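Local atomic coordinates of cystathionine gamma-synthase (Xanthomonas oryzae pv. oryzae KACC 10331, PDB entry 6LD7), a protein that probably condenses an activated homoserine with cysteine to form cystathionine, using pyridoxal 5'-phosphate, on the route to methionine. Residues A17-R22 against A73-G78; S189-K194 against R257-R262; H214-G219 against A249-R254. The protein carries 1 engineered substitution. All blocks are in the same frame, centred on the assembly; numbering follows the deposited sequence.

Interaction 1 of 3, residues A17-R22 against A73-G78; sequences ATAAVR and AELEGG
The carboxylate of E74 lies with one face turned to the methyl of A19, which sits about 3.4 Å above the carboxylate plane and is shifted toward OE2. The oxygen distances show the shift: A19 CB is 3.4 Å from E74 OE2 but 4.0 Å from E74 OE1. An extended side chain, with CG anti to the backbone N (chi1 -178°), carries the carboxylate there from the last turn of its helix. L75 supplies the apolar half, its two methyls divided between neighbouring alanines. L75 CD1 is 4.2 Å from A19 CB, while L75 CD2 lies 4.3 Å from A20 CB. These contacts pack the N-terminal helix 16-21 on the end of helix 63-76, which leads into strand 80-84 of the large domain of a fold type I PLP enzyme. Helix 63-76 closes in a Schellman motif: G77 has positive phi (80°), G78 N reaches A73 O at 2.8 Å, and G77 N bonds weakly to E74 O. L256 of helix 246-256 touches both A20 and L75. T18 and R22 are bonded to the second subunit, R22 through a salt bridge to E378 of that chain.

Interaction 2 of 3, residues S189-K194 against R257-R262; sequences SPALQK and RTLDAR
L259, the first residue of helix 259-277, packs against S189 and A191 in a small, buried, mainly apolar contact. It joins the start of this helix to the loop between strands 180-184 and 202-206 of the large domain's central sheet. The evidence is the convergence on one methyl: L259 CD2 lies 3.7 Å from S189 OG and 4.1 Å from A191 CB, and no hydrogen bond crosses between the segments. L259 CG is anti to the backbone N (chi1 175°), which carries both methyls toward the loop; L259 CD1 is the more distant branch, 4.0 Å from S189 OG. L263, one turn further along the helix, touches S189 and A191 as well, so the loop rests on successive turns of the same helix.

Each side has its own polar bonds. In the loop, A191 N donates to S189 OG at 3.1 Å, an ST turn that helps hold the oxygen beside the leucine. On the helix side, R262 NE donates to T258 OG1 at 2.8 Å with an N-H...O angle of 159°, and the oxygen lies within 1° of the guanidinium plane. L259 CA stands 3.3 Å above one face of the R262 guanidinium, offset toward its rim. Further bonds hold the flat group: NH2 to G255 O, and NH1 to the carbonyl of Y210. T258 occupies the N-cap position, but its hydroxyl makes no capping bond; it serves R262 and G255 O instead.

The chemistry implies an interface governed by shape. S189 OG faces carbon across the contact and finds a polar partner within its own turn, while L259 contributes bulk and no directional bond.

Interaction 3 of 3, residues H214-G219 against A249-R254; sequences HSDVVG and AFLTLR
V217 fits against L251 and T252 of helix 246-256, in the large domain of a fold type I PLP enzyme. Segment 214-219 belongs to the connection between strands 202-206 and 220-224, which also contains K209, the predicted Schiff-base lysine. The contact therefore packs the chain following that lysine onto a helix. No hydrogen bond spans the two segments.

The apolar part is made by methyl and methylene groups. The branches of V217 divide unequally: V217 CG2 is 3.7 Å from L251 CB and also borders the T252 methyl, while CG1 heads for T252. The valine and leucine side chains cross obliquely, whereas those of V217 and T252 meet at about a right angle. V217 CG2 also reaches the end of the leucine, 4.0 Å from L251 CD1. L251 CD1 lies 4.2 Å from D216 O and 4.3 Å from D216 CG as well, so it borders the acid without bonding to it.

The polar groups bond to partners beyond the two segments: D216 OD2 forms a salt bridge with R254 NE of the second subunit, and R254 of this chain makes the reciprocal bridge to D216 of the second subunit, which ties the loop of each subunit to the helix of the other and probably helps keep both buried groups charged. Within the chain, G219 N bonds to the hydroxyl of T208, the residue before K209, and H214 ND1 makes a local bond to N212 O. L40 of the third subunit packs on D216 and L251.

At the closest point, V217 CG1, anti to the backbone N (chi1 171°), stands 3.5 Å from T252 CG2, the methyl of the threonine.

How the interactions relate
Interactions 1 and 2 are neighbours, their centres about 9 Å apart. V21 CG2 lies 3.5 Å from R257 O, and E76 OE2 lies 3.4 Å from P190 CG, so both segments of interaction 1 touch interaction 2. Interaction 3 is more distant, about 14 Å from interaction 2 and about 16 Å from interaction 1, centre to centre. It meets interaction 2 through H214, whose CE1 is 4.1 Å from R262 NE. Helices 246-256 and 259-277, consecutive in the chain, carry the second segments of interactions 3 and 2. Y210, whose carbonyl R262 holds, follows the predicted cofactor lysine K209 in sequence, so interaction 2 probably lies near the cofactor site. All three contacts touch the second subunit.

Interaction 1 of 3, residues A17-R22 against A73-G78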
ATOM      1  N   ALA C  17     -25.176   0.545 -10.354  1.00 40.03           N
ATOM      2  CA  ALA C  17     -24.043   1.428 -10.704  1.00 36.93           C
ATOM      3  C   ALA C  17     -23.918   2.453  -9.568  1.00 32.32           C
ATOM      4  O   ALA C  17     -22.844   2.633  -9.030  1.00 35.85           O
ATOM      5  CB  ALA C  17     -24.258   2.123 -12.029  1.00 42.73           C
ATOM      6  N   THR C  18     -24.998   3.136  -9.192  1.00 32.99           N
ATOM      7  CA  THR C  18     -24.883   4.191  -8.156  1.00 32.19           C
ATOM      8  C   THR C  18     -24.308   3.613  -6.844  1.00 33.16           C
ATOM      9  O   THR C  18     -23.386   4.208  -6.253  1.00 32.41           O
ATOM     10  CB  THR C  18     -26.213   4.886  -7.963  1.00 31.48           C
ATOM     11  OG1 THR C  18     -26.575   5.545  -9.176  1.00 31.55           O
ATOM     12  CG2 THR C  18     -26.160   5.853  -6.813  1.00 32.29           C
ATOM     13  N   ALA C  19     -24.807   2.472  -6.389  1.00 34.21           N
ATOM     14  CA  ALA C  19     -24.398   1.838  -5.095  1.00 36.80           C
ATOM     15  C   ALA C  19     -22.913   1.452  -5.101  1.00 33.30           C
ATOM     16  O   ALA C  19     -22.215   1.757  -4.141  1.00 34.95           O
ATOM     17  CB  ALA C  19     -25.284   0.630  -4.811  1.00 36.47           C
ATOM     18  N   ALA C  20     -22.419   0.886  -6.198  1.00 33.21           N
ATOM     19  CA  ALA C  20     -21.004   0.476  -6.323  1.00 35.31           C
ATOM     20  C   ALA C  20     -20.099   1.732  -6.354  1.00 32.57           C
ATOM     21  O   ALA C  20     -19.087   1.849  -5.638  1.00 33.53           O
ATOM     22  CB  ALA C  20     -20.856  -0.368  -7.580  1.00 32.27           C
ATOM     23  N   VAL C  21     -20.522   2.720  -7.114  1.00 30.55           N
ATOM     24  CA  VAL C  21     -19.723   3.946  -7.310  1.00 32.48           C
ATOM     25  C   VAL C  21     -19.647   4.654  -5.990  1.00 30.72           C
ATOM     26  O   VAL C  21     -18.569   5.148  -5.718  1.00 32.09           O
ATOM     27  CB  VAL C  21     -20.322   4.903  -8.373  1.00 32.51           C
ATOM     28  CG1 VAL C  21     -19.679   6.266  -8.293  1.00 31.44           C
ATOM     29  CG2 VAL C  21     -20.179   4.363  -9.772  1.00 33.02           C
ATOM     30  N   ARG C  22     -20.748   4.690  -5.232  1.00 34.46           N
ATOM     31  CA  ARG C  22     -20.820   5.435  -3.929  1.00 34.13           C
ATOM     32  C   ARG C  22     -20.588   4.500  -2.719  1.00 35.99           C
ATOM     33  O   ARG C  22     -20.681   5.020  -1.609  1.00 33.88           O
ATOM     34  CB  ARG C  22     -22.137   6.236  -3.775  1.00 35.35           C
ATOM     35  CG  ARG C  22     -22.261   7.290  -4.886  1.00 38.18           C
ATOM     36  CD  ARG C  22     -23.314   8.376  -4.803  1.00 41.71           C
ATOM     37  NE  ARG C  22     -23.069   9.349  -3.751  1.00 43.34           N
ATOM     38  CZ  ARG C  22     -22.211  10.356  -3.824  1.00 47.66           C
ATOM     39  NH1 ARG C  22     -21.483  10.579  -4.921  1.00 42.42           N
ATOM     40  NH2 ARG C  22     -22.092  11.153  -2.771  1.00 45.38           N
ATOM     41  N   ALA C  73     -22.916  -7.388  -0.688  1.00 27.81           N
ATOM     42  CA  ALA C  73     -24.227  -7.841  -0.205  1.00 29.33           C
ATOM     43  C   ALA C  73     -25.324  -6.986  -0.881  1.00 32.17           C
ATOM     44  O   ALA C  73     -26.310  -7.555  -1.332  1.00 30.51           O
ATOM     45  CB  ALA C  73     -24.343  -7.721   1.279  1.00 28.04           C
ATOM     46  N   GLU C  74     -25.150  -5.681  -0.909  1.00 30.11           N
ATOM     47  CA  GLU C  74     -26.096  -4.723  -1.531  1.00 31.08           C
ATOM     48  C   GLU C  74     -26.230  -4.986  -3.042  1.00 31.72           C
ATOM     49  O   GLU C  74     -27.333  -5.018  -3.523  1.00 31.28           O
ATOM     50  CB  GLU C  74     -25.744  -3.273  -1.272  1.00 36.49           C
ATOM     51  CG  GLU C  74     -26.801  -2.338  -1.908  1.00 50.35           C
ATOM     52  CD  GLU C  74     -26.602  -0.843  -1.650  1.00 64.29           C
ATOM     53  OE1 GLU C  74     -25.623  -0.487  -0.939  1.00 67.97           O
ATOM     54  OE2 GLU C  74     -27.400  -0.012  -2.179  1.00 79.31           O
ATOM     55  N   LEU C  75     -25.190  -5.205  -3.804  1.00 30.08           N
ATOM     56  CA  LEU C  75     -25.291  -5.503  -5.253  1.00 29.01           C
ATOM     57  C   LEU C  75     -25.960  -6.853  -5.457  1.00 27.78           C
ATOM     58  O   LEU C  75     -26.642  -6.982  -6.441  1.00 27.81           O
ATOM     59  CB  LEU C  75     -23.888  -5.611  -5.843  1.00 32.61           C
ATOM     60  CG  LEU C  75     -23.255  -4.390  -6.488  1.00 42.76           C
ATOM     61  CD1 LEU C  75     -23.860  -3.094  -6.067  1.00 48.24           C
ATOM     62  CD2 LEU C  75     -21.729  -4.415  -6.373  1.00 39.41           C
ATOM     63  N   GLU C  76     -25.707  -7.878  -4.638  1.00 27.12           N
ATOM     64  CA  GLU C  76     -26.312  -9.204  -4.883  1.00 29.33           C
ATOM     65  C   GLU C  76     -27.752  -9.257  -4.301  1.00 31.38           C
ATOM     66  O   GLU C  76     -28.454 -10.183  -4.583  1.00 29.10           O
ATOM     67  CB  GLU C  76     -25.417 -10.317  -4.371  1.00 29.33           C
ATOM     68  CG  GLU C  76     -24.174 -10.570  -5.191  1.00 30.59           C
ATOM     69  CD  GLU C  76     -24.349 -11.329  -6.525  1.00 34.70           C
ATOM     70  OE1 GLU C  76     -25.509 -11.470  -7.087  1.00 32.28           O
ATOM     71  OE2 GLU C  76     -23.306 -11.653  -7.106  1.00 35.77           O
ATOM     72  N   GLY C  77     -28.154  -8.334  -3.447  1.00 30.80           N
ATOM     73  CA  GLY C  77     -29.450  -8.340  -2.741  1.00 26.61           C
ATOM     74  C   GLY C  77     -29.408  -9.262  -1.558  1.00 31.26           C
ATOM     75  O   GLY C  77     -30.402  -9.923  -1.303  1.00 30.25           O
ATOM     76  N   GLY C  78     -28.290  -9.418  -0.840  1.00 30.34           N
ATOM     77  CA  GLY C  78     -28.306 -10.377   0.282  1.00 30.38           C
ATOM     78  C   GLY C  78     -28.282  -9.711   1.651  1.00 30.24           C
ATOM     79  O   GLY C  78     -28.151  -8.532   1.715  1.00 30.72           O
TER

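Interaction 2 of 3, residues S189-K194 against R257-R262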
ATOM      1  N   SER C 189     -20.382 -11.378 -12.623  1.00 28.47           N
ATOM      2  CA  SER C 189     -20.394 -10.382 -11.528  1.00 27.45           C
ATOM      3  C   SER C 189     -21.824 -10.049 -11.204  1.00 27.59           C
ATOM      4  O   SER C 189     -22.732 -10.236 -12.004  1.00 29.38           O
ATOM      5  CB  SER C 189     -19.600  -9.110 -11.879  1.00 27.58           C
ATOM      6  OG  SER C 189     -20.418  -8.093 -12.506  1.00 27.67           O
ATOM      7  N   PRO C 190     -22.014  -9.338 -10.089  1.00 29.60           N
ATOM      8  CA  PRO C 190     -23.338  -8.941  -9.666  1.00 26.64           C
ATOM      9  C   PRO C 190     -23.971  -7.906 -10.574  1.00 28.87           C
ATOM     10  O   PRO C 190     -25.186  -7.763 -10.543  1.00 30.78           O
ATOM     11  CB  PRO C 190     -23.130  -8.314  -8.304  1.00 30.75           C
ATOM     12  CG  PRO C 190     -21.740  -8.791  -7.874  1.00 31.23           C
ATOM     13  CD  PRO C 190     -20.947  -8.938  -9.140  1.00 29.61           C
ATOM     14  N   ALA C 191     -23.191  -7.189 -11.363  1.00 27.71           N
ATOM     15  CA  ALA C 191     -23.799  -6.180 -12.254  1.00 27.13           C
ATOM     16  C   ALA C 191     -24.590  -6.894 -13.366  1.00 29.43           C
ATOM     17  O   ALA C 191     -25.370  -6.232 -13.989  1.00 31.30           O
ATOM     18  CB  ALA C 191     -22.705  -5.345 -12.877  1.00 29.93           C
ATOM     19  N   LEU C 192     -24.246  -8.119 -13.749  1.00 27.23           N
ATOM     20  CA  LEU C 192     -24.852  -8.816 -14.929  1.00 28.01           C
ATOM     21  C   LEU C 192     -25.790  -9.986 -14.564  1.00 28.14           C
ATOM     22  O   LEU C 192     -26.559 -10.417 -15.413  1.00 27.19           O
ATOM     23  CB  LEU C 192     -23.711  -9.253 -15.852  1.00 27.35           C
ATOM     24  CG  LEU C 192     -22.969  -8.128 -16.540  1.00 27.33           C
ATOM     25  CD1 LEU C 192     -21.927  -8.644 -17.522  1.00 26.64           C
ATOM     26  CD2 LEU C 192     -23.956  -7.154 -17.191  1.00 29.87           C
ATOM     27  N   GLN C 193     -25.807 -10.427 -13.313  1.00 27.72           N
ATOM     28  CA  GLN C 193     -26.603 -11.596 -12.900  1.00 27.89           C
ATOM     29  C   GLN C 193     -26.705 -11.539 -11.394  1.00 26.03           C
ATOM     30  O   GLN C 193     -25.613 -11.378 -10.680  1.00 24.44           O
ATOM     31  CB  GLN C 193     -25.985 -12.922 -13.418  1.00 25.85           C
ATOM     32  CG  GLN C 193     -26.794 -14.148 -13.102  1.00 25.84           C
ATOM     33  CD  GLN C 193     -26.132 -15.376 -13.676  1.00 28.34           C
ATOM     34  OE1 GLN C 193     -25.105 -15.931 -13.120  1.00 29.66           O
ATOM     35  NE2 GLN C 193     -26.732 -15.859 -14.757  1.00 20.61           N
ATOM     36  N   LYS C 194     -27.911 -11.762 -10.936  1.00 25.46           N
ATOM     37  CA  LYS C 194     -28.276 -11.744  -9.507  1.00 28.03           C
ATOM     38  C   LYS C 194     -28.978 -13.030  -9.103  1.00 29.00           C
ATOM     39  O   LYS C 194     -30.211 -13.099  -8.976  1.00 29.47           O
ATOM     40  CB  LYS C 194     -29.133 -10.528  -9.228  1.00 29.42           C
ATOM     41  CG  LYS C 194     -28.400  -9.199  -9.365  1.00 35.44           C
ATOM     42  CD  LYS C 194     -29.291  -7.971  -9.095  1.00 35.64           C
ATOM     43  CE  LYS C 194     -29.841  -8.060  -7.681  1.00 38.94           C
ATOM     44  NZ  LYS C 194     -30.486  -6.783  -7.295  1.00 42.89           N
ATOM     45  N   ARG C 257     -15.746   0.251  -7.895  1.00 25.35           N
ATOM     46  CA  ARG C 257     -16.322   1.554  -8.282  1.00 27.40           C
ATOM     47  C   ARG C 257     -16.434   1.737  -9.813  1.00 28.24           C
ATOM     48  O   ARG C 257     -17.236   2.599 -10.211  1.00 28.55           O
ATOM     49  CB  ARG C 257     -15.449   2.666  -7.672  1.00 29.01           C
ATOM     50  CG  ARG C 257     -15.604   2.653  -6.150  1.00 31.09           C
ATOM     51  CD  ARG C 257     -15.092   3.930  -5.491  1.00 38.87           C
ATOM     52  NE  ARG C 257     -15.327   3.988  -4.045  1.00 43.90           N
ATOM     53  CZ  ARG C 257     -14.430   3.598  -3.139  1.00 47.63           C
ATOM     54  NH1 ARG C 257     -13.327   2.944  -3.492  1.00 52.55           N
ATOM     55  NH2 ARG C 257     -14.666   3.829  -1.870  1.00 51.27           N
ATOM     56  N   THR C 258     -15.569   1.114 -10.611  1.00 24.16           N
ATOM     57  CA  THR C 258     -15.621   1.250 -12.062  1.00 25.92           C
ATOM     58  C   THR C 258     -16.220  -0.004 -12.704  1.00 24.85           C
ATOM     59  O   THR C 258     -16.086  -0.101 -13.906  1.00 24.56           O
ATOM     60  CB  THR C 258     -14.241   1.561 -12.631  1.00 24.94           C
ATOM     61  OG1 THR C 258     -13.408   0.450 -12.270  1.00 22.99           O
ATOM     62  CG2 THR C 258     -13.770   2.930 -12.146  1.00 25.92           C
ATOM     63  N   LEU C 259     -16.845  -0.911 -11.956  1.00 22.08           N
ATOM     64  CA  LEU C 259     -17.302  -2.214 -12.545  1.00 23.78           C
ATOM     65  C   LEU C 259     -18.324  -1.947 -13.682  1.00 23.13           C
ATOM     66  O   LEU C 259     -18.265  -2.599 -14.736  1.00 25.06           O
ATOM     67  CB  LEU C 259     -17.949  -3.074 -11.449  1.00 23.83           C
ATOM     68  CG  LEU C 259     -18.569  -4.378 -11.893  1.00 24.25           C
ATOM     69  CD1 LEU C 259     -17.555  -5.281 -12.560  1.00 26.92           C
ATOM     70  CD2 LEU C 259     -19.189  -5.081 -10.726  1.00 25.21           C
ATOM     71  N   ASP C 260     -19.284  -1.128 -13.428  1.00 23.94           N
ATOM     72  CA  ASP C 260     -20.314  -0.743 -14.419  1.00 24.81           C
ATOM     73  C   ASP C 260     -19.647  -0.104 -15.641  1.00 25.31           C
ATOM     74  O   ASP C 260     -19.964  -0.487 -16.778  1.00 28.62           O
ATOM     75  CB  ASP C 260     -21.279   0.306 -13.868  1.00 30.89           C
ATOM     76  CG  ASP C 260     -22.175   0.979 -14.994  1.00 36.93           C
ATOM     77  OD1 ASP C 260     -22.974   0.204 -15.422  1.00 33.99           O
ATOM     78  OD2 ASP C 260     -22.104   2.312 -15.435  1.00 38.74           O
ATOM     79  N   ALA C 261     -18.782   0.878 -15.445  1.00 23.16           N
ATOM     80  CA  ALA C 261     -18.130   1.613 -16.537  1.00 22.90           C
ATOM     81  C   ALA C 261     -17.236   0.666 -17.313  1.00 23.70           C
ATOM     82  O   ALA C 261     -17.153   0.788 -18.555  1.00 22.89           O
ATOM     83  CB  ALA C 261     -17.331   2.755 -16.003  1.00 25.74           C
ATOM     84  N   ARG C 262     -16.533  -0.243 -16.623  1.00 21.23           N
ATOM     85  CA  ARG C 262     -15.697  -1.246 -17.302  1.00 21.86           C
ATOM     86  C   ARG C 262     -16.568  -2.218 -18.138  1.00 21.86           C
ATOM     87  O   ARG C 262     -16.267  -2.449 -19.355  1.00 22.37           O
ATOM     88  CB  ARG C 262     -14.848  -2.064 -16.312  1.00 23.10           C
ATOM     89  CG  ARG C 262     -13.718  -1.206 -15.753  1.00 25.28           C
ATOM     90  CD  ARG C 262     -12.798  -1.943 -14.772  1.00 25.58           C
ATOM     91  NE  ARG C 262     -13.436  -2.124 -13.462  1.00 24.75           N
ATOM     92  CZ  ARG C 262     -13.812  -3.305 -12.974  1.00 25.46           C
ATOM     93  NH1 ARG C 262     -13.697  -4.403 -13.712  1.00 25.50           N
ATOM     94  NH2 ARG C 262     -14.264  -3.391 -11.729  1.00 24.50           N
TER

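Interaction 3 of 3, residues H214-G219 against A249-R254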
ATOM      1  N   HIS C 214      -8.376  -5.322 -11.933  1.00 27.01           N
ATOM      2  CA  HIS C 214      -7.027  -4.754 -12.227  1.00 27.21           C
ATOM      3  C   HIS C 214      -5.922  -5.784 -11.990  1.00 26.76           C
ATOM      4  O   HIS C 214      -4.784  -5.405 -11.925  1.00 24.48           O
ATOM      5  CB  HIS C 214      -6.865  -3.465 -11.434  1.00 26.58           C
ATOM      6  CG  HIS C 214      -7.830  -2.383 -11.847  1.00 26.04           C
ATOM      7  ND1 HIS C 214      -9.158  -2.410 -11.507  1.00 24.11           N
ATOM      8  CD2 HIS C 214      -7.633  -1.236 -12.575  1.00 26.24           C
ATOM      9  CE1 HIS C 214      -9.741  -1.291 -11.974  1.00 27.60           C
ATOM     10  NE2 HIS C 214      -8.820  -0.555 -12.701  1.00 25.04           N
ATOM     11  N   SER C 215      -6.256  -7.065 -11.828  1.00 28.57           N
ATOM     12  CA  SER C 215      -5.252  -8.158 -11.833  1.00 33.93           C
ATOM     13  C   SER C 215      -4.235  -7.972 -10.712  1.00 32.18           C
ATOM     14  O   SER C 215      -3.111  -8.292 -10.903  1.00 34.56           O
ATOM     15  CB  SER C 215      -4.558  -8.176 -13.191  1.00 35.97           C
ATOM     16  OG  SER C 215      -5.508  -8.503 -14.189  1.00 38.44           O
ATOM     17  N   ASP C 216      -4.570  -7.280  -9.646  1.00 30.13           N
ATOM     18  CA  ASP C 216      -3.563  -7.012  -8.603  1.00 31.31           C
ATOM     19  C   ASP C 216      -4.076  -7.437  -7.216  1.00 30.48           C
ATOM     20  O   ASP C 216      -3.487  -6.969  -6.268  1.00 30.06           O
ATOM     21  CB  ASP C 216      -3.135  -5.560  -8.679  1.00 29.89           C
ATOM     22  CG  ASP C 216      -4.230  -4.521  -8.542  1.00 32.99           C
ATOM     23  OD1 ASP C 216      -5.423  -4.946  -8.263  1.00 29.80           O
ATOM     24  OD2 ASP C 216      -3.906  -3.286  -8.790  1.00 29.02           O
ATOM     25  N   VAL C 217      -5.163  -8.208  -7.133  1.00 27.44           N
ATOM     26  CA  VAL C 217      -5.686  -8.766  -5.862  1.00 29.34           C
ATOM     27  C   VAL C 217      -6.206 -10.152  -6.170  1.00 29.29           C
ATOM     28  O   VAL C 217      -6.935 -10.311  -7.194  1.00 33.36           O
ATOM     29  CB  VAL C 217      -6.872  -7.978  -5.331  1.00 31.71           C
ATOM     30  CG1 VAL C 217      -7.512  -8.702  -4.163  1.00 38.90           C
ATOM     31  CG2 VAL C 217      -6.551  -6.555  -4.979  1.00 31.80           C
ATOM     32  N   VAL C 218      -5.921 -11.093  -5.283  1.00 26.58           N
ATOM     33  CA  VAL C 218      -6.577 -12.390  -5.275  1.00 28.73           C
ATOM     34  C   VAL C 218      -7.527 -12.269  -4.084  1.00 27.96           C
ATOM     35  O   VAL C 218      -7.065 -11.811  -3.076  1.00 28.93           O
ATOM     36  CB  VAL C 218      -5.583 -13.556  -5.173  1.00 31.96           C
ATOM     37  CG1 VAL C 218      -6.267 -14.917  -4.984  1.00 32.64           C
ATOM     38  CG2 VAL C 218      -4.636 -13.626  -6.352  1.00 32.18           C
ATOM     39  N   GLY C 219      -8.820 -12.598  -4.242  1.00 23.88           N
ATOM     40  CA  GLY C 219      -9.834 -12.476  -3.171  1.00 22.04           C
ATOM     41  C   GLY C 219     -11.098 -13.273  -3.510  1.00 23.85           C
ATOM     42  O   GLY C 219     -11.289 -13.613  -4.653  1.00 22.50           O
ATOM     43  N   ALA C 249      -8.956  -5.618   0.442  1.00 23.66           N
ATOM     44  CA  ALA C 249     -10.331  -5.143   0.423  1.00 24.80           C
ATOM     45  C   ALA C 249     -10.392  -3.708  -0.080  1.00 25.35           C
ATOM     46  O   ALA C 249     -11.340  -3.340  -0.765  1.00 21.43           O
ATOM     47  CB  ALA C 249     -10.978  -5.300   1.760  1.00 24.50           C
ATOM     48  N   PHE C 250      -9.431  -2.892   0.317  1.00 25.50           N
ATOM     49  CA  PHE C 250      -9.327  -1.497  -0.151  1.00 25.83           C
ATOM     50  C   PHE C 250      -9.160  -1.479  -1.677  1.00 24.95           C
ATOM     51  O   PHE C 250      -9.857  -0.670  -2.389  1.00 26.07           O
ATOM     52  CB  PHE C 250      -8.192  -0.735   0.566  1.00 28.32           C
ATOM     53  CG  PHE C 250      -7.696   0.459  -0.189  1.00 28.17           C
ATOM     54  CD1 PHE C 250      -8.437   1.642  -0.179  1.00 31.27           C
ATOM     55  CD2 PHE C 250      -6.563   0.374  -0.978  1.00 32.43           C
ATOM     56  CE1 PHE C 250      -8.042   2.729  -0.931  1.00 34.99           C
ATOM     57  CE2 PHE C 250      -6.163   1.489  -1.736  1.00 32.59           C
ATOM     58  CZ  PHE C 250      -6.922   2.645  -1.741  1.00 30.87           C
ATOM     59  N   LEU C 251      -8.183  -2.200  -2.205  1.00 24.74           N
ATOM     60  CA  LEU C 251      -7.946  -2.163  -3.661  1.00 25.72           C
ATOM     61  C   LEU C 251      -9.182  -2.724  -4.400  1.00 26.63           C
ATOM     62  O   LEU C 251      -9.496  -2.229  -5.497  1.00 24.06           O
ATOM     63  CB  LEU C 251      -6.736  -3.012  -4.005  1.00 28.42           C
ATOM     64  CG  LEU C 251      -5.369  -2.337  -3.864  1.00 32.36           C
ATOM     65  CD1 LEU C 251      -4.336  -3.235  -4.479  1.00 36.05           C
ATOM     66  CD2 LEU C 251      -5.378  -0.942  -4.541  1.00 32.14           C
ATOM     67  N   THR C 252      -9.817  -3.748  -3.867  1.00 24.73           N
ATOM     68  CA  THR C 252     -11.015  -4.344  -4.513  1.00 26.33           C
ATOM     69  C   THR C 252     -12.226  -3.447  -4.468  1.00 26.21           C
ATOM     70  O   THR C 252     -12.808  -3.316  -5.495  1.00 24.80           O
ATOM     71  CB  THR C 252     -11.319  -5.834  -4.295  1.00 28.44           C
ATOM     72  OG1 THR C 252     -12.661  -6.382  -4.261  1.00 37.95           O
ATOM     73  CG2 THR C 252     -10.264  -6.575  -3.604  1.00 21.14           C
ATOM     74  N   LEU C 253     -12.480  -2.738  -3.400  1.00 25.36           N
ATOM     75  CA  LEU C 253     -13.532  -1.737  -3.421  1.00 24.62           C
ATOM     76  C   LEU C 253     -13.167  -0.641  -4.447  1.00 27.17           C
ATOM     77  O   LEU C 253     -14.066  -0.172  -5.235  1.00 26.04           O
ATOM     78  CB  LEU C 253     -13.673  -1.203  -2.010  1.00 26.02           C
ATOM     79  CG  LEU C 253     -14.924  -0.406  -1.792  1.00 30.74           C
ATOM     80  CD1 LEU C 253     -16.159  -1.254  -1.970  1.00 34.22           C
ATOM     81  CD2 LEU C 253     -14.894   0.213  -0.417  1.00 34.54           C
ATOM     82  N   ARG C 254     -11.924  -0.224  -4.503  1.00 25.27           N
ATOM     83  CA  ARG C 254     -11.517   0.748  -5.537  1.00 27.61           C
ATOM     84  C   ARG C 254     -11.871   0.222  -6.937  1.00 28.58           C
ATOM     85  O   ARG C 254     -12.453   0.948  -7.764  1.00 27.70           O
ATOM     86  CB  ARG C 254     -10.036   1.021  -5.424  1.00 27.74           C
ATOM     87  CG  ARG C 254      -9.591   2.273  -6.172  1.00 29.31           C
ATOM     88  CD  ARG C 254      -8.085   2.390  -6.102  1.00 27.11           C
ATOM     89  NE  ARG C 254      -7.527   3.698  -6.307  1.00 26.18           N
ATOM     90  CZ  ARG C 254      -6.927   4.096  -7.406  1.00 26.21           C
ATOM     91  NH1 ARG C 254      -6.748   3.281  -8.429  1.00 26.71           N
ATOM     92  NH2 ARG C 254      -6.311   5.240  -7.398  1.00 27.95           N
TER